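Local coordinates for phage-like element PBSX protein XepA (Bacillus subtilis subsp. subtilis str. 168, PDB 6I56) that is of unknown function, is encoded by a phage-like element, does not seem to be involved in host cell lysis, and assembles from five copies, at residues I42-A47 with S131-Y136; G80-E85 with Y119-V124; T175-F180 with K274-S279. All coordinates share one frame; numbering follows the deposited sequence.

Contact 1: I42-A47 with S131-Y136; sequences ILTNAA and SEFVLY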
loop_
_atom_site.group_PDB
_atom_site.type_symbol
_atom_site.label_atom_id
_atom_site.label_comp_id
_atom_site.label_asym_id
_atom_site.label_seq_id
_atom_site.Cartn_x
_atom_site.Cartn_y
_atom_site.Cartn_z
ATOM N N ILE B 42 17.489 -0.170 34.293
ATOM C CA ILE B 42 17.076 1.016 35.091
ATOM C C ILE B 42 18.319 1.897 35.254
ATOM O O ILE B 42 19.308 1.388 35.771
ATOM C CB ILE B 42 16.388 0.623 36.414
ATOM C CG1 ILE B 42 15.943 1.878 37.157
ATOM C CG2 ILE B 42 17.242 -0.274 37.287
ATOM C CD1 ILE B 42 15.103 1.578 38.388
ATOM N N LEU B 43 18.292 3.128 34.744
ATOM C CA LEU B 43 19.460 4.042 34.781
ATOM C C LEU B 43 19.604 4.621 36.189
ATOM O O LEU B 43 20.729 4.790 36.619
ATOM C CB LEU B 43 19.289 5.166 33.756
ATOM C CG LEU B 43 19.253 4.722 32.298
ATOM C CD1 LEU B 43 19.523 5.906 31.384
ATOM C CD2 LEU B 43 20.240 3.592 32.013
ATOM N N THR B 44 18.496 4.980 36.830
ATOM C CA THR B 44 18.478 5.686 38.128
ATOM C C THR B 44 17.079 5.542 38.737
ATOM O O THR B 44 16.112 5.454 37.991
ATOM C CB THR B 44 18.897 7.155 37.968
ATOM O OG1 THR B 44 19.031 7.730 39.282
ATOM C CG2 THR B 44 17.926 7.965 37.139
ATOM N N ASN B 45 17.014 5.478 40.058
ATOM C CA ASN B 45 15.771 5.721 40.827
ATOM C C ASN B 45 16.079 6.698 41.974
ATOM O O ASN B 45 15.311 6.726 42.969
ATOM C CB ASN B 45 15.143 4.406 41.269
ATOM C CG ASN B 45 16.042 3.629 42.202
ATOM O OD1 ASN B 45 17.090 4.121 42.604
ATOM N ND2 ASN B 45 15.714 2.361 42.400
ATOM N N ALA B 46 17.125 7.527 41.837
ATOM C CA ALA B 46 17.456 8.584 42.819
ATOM C C ALA B 46 16.559 9.803 42.582
ATOM O O ALA B 46 16.658 10.425 41.528
ATOM C CB ALA B 46 18.925 8.952 42.751
ATOM N N ALA B 47 15.713 10.124 43.553
ATOM C CA ALA B 47 14.832 11.315 43.576
ATOM C C ALA B 47 15.689 12.572 43.425
ATOM O O ALA B 47 16.699 12.670 44.119
ATOM C CB ALA B 47 14.056 11.343 44.868
ATOM N N SER B 131 9.807 12.724 44.945
ATOM C CA SER B 131 9.900 11.701 46.007
ATOM C C SER B 131 9.886 10.320 45.354
ATOM O O SER B 131 10.241 9.349 46.009
ATOM C CB SER B 131 8.809 11.905 47.045
ATOM O OG SER B 131 7.564 11.522 46.494
ATOM N N GLU B 132 9.553 10.201 44.072
ATOM C CA GLU B 132 9.556 8.893 43.367
ATOM C C GLU B 132 10.024 9.141 41.921
ATOM O O GLU B 132 9.499 10.059 41.276
ATOM C CB GLU B 132 8.158 8.282 43.530
ATOM C CG GLU B 132 7.916 7.075 42.646
ATOM C CD GLU B 132 6.547 6.413 42.782
ATOM O OE1 GLU B 132 5.597 7.119 43.234
ATOM O OE2 GLU B 132 6.421 5.232 42.371
ATOM N N PHE B 133 10.992 8.380 41.424
ATOM C CA PHE B 133 11.557 8.566 40.064
ATOM C C PHE B 133 12.219 7.265 39.615
ATOM O O PHE B 133 13.004 6.713 40.412
ATOM C CB PHE B 133 12.539 9.727 40.048
ATOM C CG PHE B 133 13.282 9.972 38.756
ATOM C CD1 PHE B 133 12.625 9.978 37.537
ATOM C CD2 PHE B 133 14.643 10.248 38.754
ATOM C CE1 PHE B 133 13.310 10.238 36.364
ATOM C CE2 PHE B 133 15.327 10.499 37.573
ATOM C CZ PHE B 133 14.662 10.506 36.377
ATOM N N VAL B 134 11.882 6.788 38.410
ATOM C CA VAL B 134 12.608 5.681 37.732
ATOM C C VAL B 134 12.731 6.063 36.252
ATOM O O VAL B 134 11.835 6.743 35.690
ATOM C CB VAL B 134 11.946 4.304 37.920
ATOM C CG1 VAL B 134 11.864 3.900 39.374
ATOM C CG2 VAL B 134 10.541 4.267 37.328
ATOM N N LEU B 135 13.855 5.685 35.665
ATOM C CA LEU B 135 14.190 5.979 34.265
ATOM C C LEU B 135 14.794 4.700 33.683
ATOM O O LEU B 135 15.785 4.202 34.239
ATOM C CB LEU B 135 15.181 7.137 34.222
ATOM C CG LEU B 135 15.645 7.540 32.819
ATOM C CD1 LEU B 135 14.444 7.941 31.951
ATOM C CD2 LEU B 135 16.688 8.668 32.907
ATOM N N TYR B 136 14.161 4.186 32.626
ATOM C CA TYR B 136 14.504 2.913 31.964
ATOM C C TYR B 136 15.010 3.233 30.559
ATOM O O TYR B 136 14.484 4.150 29.907
ATOM C CB TYR B 136 13.302 1.974 31.995
ATOM C CG TYR B 136 13.102 1.274 33.317
ATOM C CD1 TYR B 136 12.396 1.861 34.355
ATOM C CD2 TYR B 136 13.566 -0.011 33.496
ATOM C CE1 TYR B 136 12.213 1.193 35.558
ATOM C CE2 TYR B 136 13.391 -0.692 34.686
ATOM C CZ TYR B 136 12.715 -0.087 35.723
ATOM O OH TYR B 136 12.578 -0.794 36.879
HETATM O O HOH W 1 12.667 7.352 43.397
#

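Contact 2: G80-E85 with Y119-V124; sequences GTLFIE and YRFRYV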
loop_
_atom_site.group_PDB
_atom_site.type_symbol
_atom_site.label_atom_id
_atom_site.label_comp_id
_atom_site.label_asym_id
_atom_site.label_seq_id
_atom_site.Cartn_x
_atom_site.Cartn_y
_atom_site.Cartn_z
ATOM N N GLY B 80 8.991 16.884 34.784
ATOM C CA GLY B 80 10.381 17.103 34.336
ATOM C C GLY B 80 10.478 16.880 32.849
ATOM O O GLY B 80 9.433 16.782 32.235
ATOM N N THR B 81 11.693 16.792 32.321
ATOM C CA THR B 81 11.976 16.663 30.878
ATOM C C THR B 81 13.057 15.597 30.669
ATOM O O THR B 81 14.075 15.645 31.361
ATOM C CB THR B 81 12.354 18.011 30.261
ATOM O OG1 THR B 81 11.303 18.918 30.594
ATOM C CG2 THR B 81 12.483 17.935 28.759
ATOM N N LEU B 82 12.774 14.650 29.774
ATOM C CA LEU B 82 13.714 13.583 29.376
ATOM C C LEU B 82 14.286 13.961 28.006
ATOM O O LEU B 82 13.503 14.206 27.068
ATOM C CB LEU B 82 12.995 12.235 29.342
ATOM C CG LEU B 82 13.851 11.088 28.819
ATOM C CD1 LEU B 82 15.146 10.934 29.617
ATOM C CD2 LEU B 82 13.073 9.798 28.781
ATOM N N PHE B 83 15.607 14.023 27.932
ATOM C CA PHE B 83 16.384 14.311 26.706
ATOM C C PHE B 83 17.141 13.048 26.300
ATOM O O PHE B 83 17.812 12.419 27.150
ATOM C CB PHE B 83 17.377 15.447 26.960
ATOM C CG PHE B 83 16.776 16.771 27.336
ATOM C CD1 PHE B 83 16.297 17.636 26.358
ATOM C CD2 PHE B 83 16.715 17.163 28.669
ATOM C CE1 PHE B 83 15.801 18.883 26.707
ATOM C CE2 PHE B 83 16.172 18.395 29.013
ATOM C CZ PHE B 83 15.723 19.257 28.033
ATOM N N ILE B 84 17.049 12.703 25.018
ATOM C CA ILE B 84 17.920 11.684 24.384
ATOM C C ILE B 84 18.958 12.465 23.591
ATOM O O ILE B 84 18.558 13.268 22.717
ATOM C CB ILE B 84 17.121 10.710 23.493
ATOM C CG1 ILE B 84 16.047 9.999 24.329
ATOM C CG2 ILE B 84 18.069 9.749 22.796
ATOM C CD1 ILE B 84 15.276 8.907 23.596
ATOM N N GLU B 85 20.234 12.247 23.899
ATOM C CA GLU B 85 21.302 13.067 23.299
ATOM C C GLU B 85 22.377 12.178 22.686
ATOM O O GLU B 85 22.506 10.999 23.060
ATOM C CB GLU B 85 21.827 13.971 24.391
ATOM C CG GLU B 85 20.723 14.679 25.148
ATOM C CD GLU B 85 21.200 15.890 25.927
ATOM O OE1 GLU B 85 21.980 15.677 26.876
ATOM O OE2 GLU B 85 20.796 17.011 25.580
ATOM N N TYR B 119 25.617 7.886 22.920
ATOM C CA TYR B 119 24.243 8.283 23.295
ATOM C C TYR B 119 24.185 8.427 24.824
ATOM O O TYR B 119 24.988 7.822 25.587
ATOM C CB TYR B 119 23.199 7.285 22.759
ATOM C CG TYR B 119 23.330 5.869 23.254
ATOM C CD1 TYR B 119 24.171 4.965 22.638
ATOM C CD2 TYR B 119 22.613 5.424 24.344
ATOM C CE1 TYR B 119 24.327 3.666 23.097
ATOM C CE2 TYR B 119 22.714 4.113 24.790
ATOM C CZ TYR B 119 23.572 3.227 24.167
ATOM O OH TYR B 119 23.713 1.962 24.661
ATOM N N ARG B 120 23.223 9.220 25.277
ATOM C CA ARG B 120 22.892 9.293 26.714
ATOM C C ARG B 120 21.453 9.759 26.910
ATOM O O ARG B 120 20.881 10.400 26.010
ATOM C CB ARG B 120 23.871 10.226 27.433
ATOM C CG ARG B 120 23.554 11.707 27.267
ATOM C CD ARG B 120 24.505 12.568 28.076
ATOM N NE ARG B 120 24.195 13.971 27.849
ATOM C CZ ARG B 120 24.900 14.993 28.328
ATOM N NH1 ARG B 120 25.977 14.762 29.072
ATOM N NH2 ARG B 120 24.518 16.225 28.063
ATOM N N PHE B 121 20.926 9.468 28.091
ATOM C CA PHE B 121 19.727 10.145 28.614
ATOM C C PHE B 121 20.187 11.228 29.589
ATOM O O PHE B 121 21.173 11.001 30.353
ATOM C CB PHE B 121 18.792 9.163 29.313
ATOM C CG PHE B 121 18.034 8.221 28.413
ATOM C CD1 PHE B 121 18.230 8.193 27.038
ATOM C CD2 PHE B 121 17.158 7.309 28.966
ATOM C CE1 PHE B 121 17.559 7.286 26.241
ATOM C CE2 PHE B 121 16.481 6.413 28.160
ATOM C CZ PHE B 121 16.674 6.408 26.800
ATOM N N ARG B 122 19.511 12.373 29.542
ATOM C CA ARG B 122 19.629 13.456 30.530
ATOM C C ARG B 122 18.209 13.811 30.966
ATOM O O ARG B 122 17.377 14.024 30.099
ATOM C CB ARG B 122 20.402 14.643 29.936
ATOM C CG ARG B 122 20.650 15.791 30.901
ATOM C CD ARG B 122 21.657 16.796 30.353
ATOM N NE ARG B 122 21.156 17.326 29.108
ATOM C CZ ARG B 122 20.360 18.375 28.991
ATOM N NH1 ARG B 122 19.994 19.069 30.053
ATOM N NH2 ARG B 122 19.903 18.718 27.797
ATOM N N TYR B 123 17.947 13.818 32.271
ATOM C CA TYR B 123 16.618 14.135 32.827
ATOM C C TYR B 123 16.751 15.390 33.689
ATOM O O TYR B 123 17.555 15.386 34.635
ATOM C CB TYR B 123 16.068 12.988 33.668
ATOM C CG TYR B 123 14.626 13.201 34.063
ATOM C CD1 TYR B 123 14.286 13.992 35.155
ATOM C CD2 TYR B 123 13.597 12.652 33.303
ATOM C CE1 TYR B 123 12.961 14.207 35.495
ATOM C CE2 TYR B 123 12.271 12.858 33.629
ATOM C CZ TYR B 123 11.953 13.640 34.733
ATOM O OH TYR B 123 10.648 13.855 35.042
ATOM N N VAL B 124 15.972 16.428 33.401
ATOM C CA VAL B 124 15.995 17.657 34.226
ATOM C C VAL B 124 14.659 17.735 34.952
ATOM O O VAL B 124 13.612 17.878 34.277
ATOM C CB VAL B 124 16.335 18.935 33.428
ATOM C CG1 VAL B 124 17.636 18.756 32.635
ATOM C CG2 VAL B 124 15.200 19.387 32.519
#

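Contact 3: T175-F180 with K274-S279; sequences TFDFVF and KGTAVS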
loop_
_atom_site.group_PDB
_atom_site.type_symbol
_atom_site.label_atom_id
_atom_site.label_comp_id
_atom_site.label_asym_id
_atom_site.label_seq_id
_atom_site.Cartn_x
_atom_site.Cartn_y
_atom_site.Cartn_z
ATOM N N THR B 175 -0.181 19.295 -15.981
ATOM C CA THR B 175 0.093 20.497 -16.786
ATOM C C THR B 175 1.523 20.403 -17.279
ATOM O O THR B 175 2.350 20.074 -16.478
ATOM C CB THR B 175 -0.120 21.738 -15.919
ATOM O OG1 THR B 175 -1.536 21.785 -15.708
ATOM C CG2 THR B 175 0.357 23.018 -16.556
ATOM N N PHE B 176 1.813 20.699 -18.539
ATOM C CA PHE B 176 3.229 20.912 -18.929
ATOM C C PHE B 176 3.303 21.957 -20.017
ATOM O O PHE B 176 2.396 22.049 -20.851
ATOM C CB PHE B 176 3.933 19.604 -19.293
ATOM C CG PHE B 176 3.363 18.853 -20.462
ATOM C CD1 PHE B 176 2.294 17.976 -20.296
ATOM C CD2 PHE B 176 3.946 18.969 -21.707
ATOM C CE1 PHE B 176 1.784 17.240 -21.368
ATOM C CE2 PHE B 176 3.421 18.262 -22.783
ATOM C CZ PHE B 176 2.339 17.397 -22.616
ATOM N N ASP B 177 4.375 22.733 -19.972
ATOM C CA ASP B 177 4.625 23.811 -20.958
ATOM C C ASP B 177 5.475 23.206 -22.062
ATOM O O ASP B 177 6.172 22.226 -21.829
ATOM C CB ASP B 177 5.284 25.012 -20.282
ATOM C CG ASP B 177 4.430 25.637 -19.186
ATOM O OD1 ASP B 177 3.202 25.425 -19.153
ATOM O OD2 ASP B 177 5.019 26.327 -18.377
ATOM N N PHE B 178 5.353 23.739 -23.258
ATOM C CA PHE B 178 6.065 23.206 -24.434
ATOM C C PHE B 178 6.461 24.382 -25.305
ATOM O O PHE B 178 5.648 25.300 -25.467
ATOM C CB PHE B 178 5.176 22.192 -25.165
ATOM C CG PHE B 178 5.908 21.453 -26.238
ATOM C CD1 PHE B 178 6.784 20.423 -25.910
ATOM C CD2 PHE B 178 5.816 21.876 -27.560
ATOM C CE1 PHE B 178 7.571 19.834 -26.887
ATOM C CE2 PHE B 178 6.581 21.255 -28.536
ATOM C CZ PHE B 178 7.452 20.244 -28.201
ATOM N N VAL B 179 7.670 24.315 -25.872
ATOM C CA VAL B 179 8.175 25.324 -26.848
ATOM C C VAL B 179 8.044 24.747 -28.268
ATOM O O VAL B 179 8.751 23.815 -28.599
ATOM C CB VAL B 179 9.621 25.746 -26.488
ATOM C CG1 VAL B 179 10.141 26.768 -27.493
ATOM C CG2 VAL B 179 9.711 26.303 -25.073
ATOM N N PHE B 180 7.167 25.303 -29.087
ATOM C CA PHE B 180 7.091 24.985 -30.532
ATOM C C PHE B 180 8.202 25.748 -31.266
ATOM O O PHE B 180 8.914 25.148 -32.107
ATOM C CB PHE B 180 5.703 25.316 -31.078
ATOM C CG PHE B 180 4.575 24.586 -30.387
ATOM C CD1 PHE B 180 4.214 23.305 -30.767
ATOM C CD2 PHE B 180 3.901 25.176 -29.323
ATOM C CE1 PHE B 180 3.171 22.636 -30.128
ATOM C CE2 PHE B 180 2.866 24.514 -28.672
ATOM C CZ PHE B 180 2.485 23.248 -29.091
ATOM N N LYS B 274 4.509 29.075 -27.960
ATOM C CA LYS B 274 4.676 28.290 -26.722
ATOM C C LYS B 274 3.308 28.021 -26.146
ATOM O O LYS B 274 2.352 28.811 -26.409
ATOM C CB LYS B 274 5.515 29.035 -25.696
ATOM C CG LYS B 274 6.969 29.203 -26.107
ATOM C CD LYS B 274 7.790 29.868 -25.046
ATOM C CE LYS B 274 9.145 30.255 -25.555
ATOM N NZ LYS B 274 9.992 30.727 -24.461
ATOM N N GLY B 275 3.175 26.883 -25.472
ATOM C CA GLY B 275 1.855 26.516 -24.963
ATOM C C GLY B 275 1.925 25.723 -23.698
ATOM O O GLY B 275 3.022 25.328 -23.276
ATOM N N THR B 276 0.750 25.439 -23.173
ATOM C CA THR B 276 0.558 24.610 -21.988
ATOM C C THR B 276 -0.464 23.539 -22.370
ATOM O O THR B 276 -1.571 23.916 -22.830
ATOM C CB THR B 276 0.107 25.502 -20.817
ATOM O OG1 THR B 276 1.114 26.503 -20.595
ATOM C CG2 THR B 276 -0.144 24.707 -19.556
ATOM N N ALA B 277 -0.100 22.267 -22.179
ATOM C CA ALA B 277 -0.981 21.099 -22.373
ATOM C C ALA B 277 -1.510 20.661 -21.013
ATOM O O ALA B 277 -0.728 20.606 -20.055
ATOM C CB ALA B 277 -0.232 19.977 -23.039
ATOM N N VAL B 278 -2.785 20.311 -20.962
ATOM C CA VAL B 278 -3.497 19.934 -19.712
ATOM C C VAL B 278 -4.258 18.622 -19.963
ATOM O O VAL B 278 -4.804 18.451 -21.055
ATOM C CB VAL B 278 -4.381 21.149 -19.381
ATOM C CG1 VAL B 278 -5.595 20.773 -18.574
ATOM C CG2 VAL B 278 -3.538 22.213 -18.660
ATOM N N SER B 279 -4.218 17.725 -19.006
ATOM C CA SER B 279 -4.878 16.406 -19.009
ATOM C C SER B 279 -6.299 16.501 -18.413
ATOM O O SER B 279 -7.041 17.405 -18.786
ATOM C CB SER B 279 -4.033 15.482 -18.203
ATOM O OG SER B 279 -4.340 15.688 -16.841
#

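Contact 1: I42-A47 with S131-Y136
I42 lies over one face of the Y136 ring, its CB 4.0 Å from the ring centroid in a CH-pi contact displaced toward the rim. CG1 stands anti to the backbone N (chi1 -178°), which sends CD1 on across the ring toward the hydroxyl end and to within 4.1 Å of V134 CG1. At L43 the backbone N donates to L135 O at 2.8 Å, the firmer of the two direct hydrogen bonds between the segments; L43 CD1 rests beside L135 CD2. T44 returns a bond through its carbonyl, L135 N to T44 O at 3.2 Å, longer and more bent, while its CG2 meets F133 CE2 at 3.7 Å. Beyond T44 the direct backbone bonds give way to a water, which joins N45 O and F133 N at 2.8 Å from each, and N45 CB touches V134 CG1. A46 O reaches the edge of the F133 ring, 3.4 Å from CD2 and near the ring plane. V134 and Y136 also pack on L62 and G63 of a second subunit. The whole is an antiparallel strand pair that passes into a water-bridged loop, at the margin of a four-stranded sheet in a two-sheet beta sandwich.

Contact 2: G80-E85 with Y119-V124
E85 and two arginines of the neighbouring strand, R120 and R122, form a salt-bridge network in which each guanidinium approaches side-on, with NE and one terminal nitrogen. R120 brings both nitrogens to one oxygen, NH2 to E85 OE1 at 2.9 Å and NE to the same atom at 3.0 Å; its plane is turned only 18° from the carboxylate. R122 instead spans both oxygens, NE to OE1 of E85 and NH2 to OE2 of E85, each 2.9 Å and nearly straight, coming from above the carboxylate plane with the two planes 41° apart. Three N-H groups thus converge on OE1, while OE2 has a second partner in T95 OG1; the positive surroundings would be expected to favour the ionised carboxylate. A bend at chi3 turns the R122 guanidinium back over F83, where it stacks flat but off-centre, planes 13° apart and CZ 4.3 Å from the ring centroid. T81 CG2 covers the opposite face of that ring, and V124 CG2 sits at its edge. On the other side of the sheet, I84 runs alongside F121, CG1 to CE1 at 3.6 Å, and L82 CD1 lies against F121 CB. The Y123 ring spreads beneath the T81 carbonyl and brings Y123 OH to 3.3 Å from G80 CA. Six backbone hydrogen bonds tie T81, F83 and E85 to V124, R122 and R120. These are the two central strands of a four-stranded antiparallel sheet, between strands 53-60 and 94-101; L82, I84, F121 and Y123 face strands 69-76 and 133-140 of the opposing sheet.

Contact 3: T175-F180 with K274-S279
D177 OD1 accepts a 2.8 Å hydrogen bond from T276 OG1, approached from above the carboxylate plane. The two side chains run alongside each other in a non-hydrogen-bonded pair, T276 holding its hydroxyl beside its backbone N (chi1 -59°), and the other oxygen, D177 OD2, forms a salt bridge to K257 of a second subunit. T276 therefore steadies a carboxylate that also serves the subunit interface. On the same face T175 CG2 presses on T276 CG2 at 3.5 Å, tighter than usual for two methyls, and T175 OG1 lies 3.6 Å from V278 CG2. At the other end the extended K274 chain follows V179, its CE 4.0 Å from V179 CG2, and its NZ goes on to a salt bridge with E182. F176 and F178 lie on the reverse face. A277 CB sits over one face of the F176 ring, 3.9 Å from the centroid, a CH-pi contact made with CG of F176 lodged between the backbone N and carbonyl carbon (chi1 62°). F180, where the chain turns a corner, presents its ring edge to the backbone of K274 and G275, with CE2 4.0 Å from G275 N, while F178 CD2 is centred over its face. Four backbone hydrogen bonds, two in each of the pairs F176-A277 and F178-G275, zip the strands together. Strand 271-278, the last of the chain, lies between 175-179 and 200-206; L193 lies against all three phenylalanines, L201 and V203 against F180, and G255 of the second subunit packs on T276 and V278.

Overall arrangement
Contacts 1 and 2 belong to one beta sandwich, each in a different four-stranded antiparallel sheet of strand order 1-4-2-3, with centres 13 Å apart. Their inner side chains pack together: F133 CZ lies 3.6 Å from Y123 CG, L43 CD1 is 3.7 Å from F121 CD2, and L135 CD1 is 3.9 Å from L82 CD1. Strand 118-125 of contact 2 is followed in the chain by strand 133-140 of contact 1. Contact 3 lies in a separate beta domain across the chain's centre, about 65 Å from contact 1 and 55 Å from contact 2, centre to centre. Contacts 1 and 3 both touch the second subunit, whereas no other chain reaches contact 2.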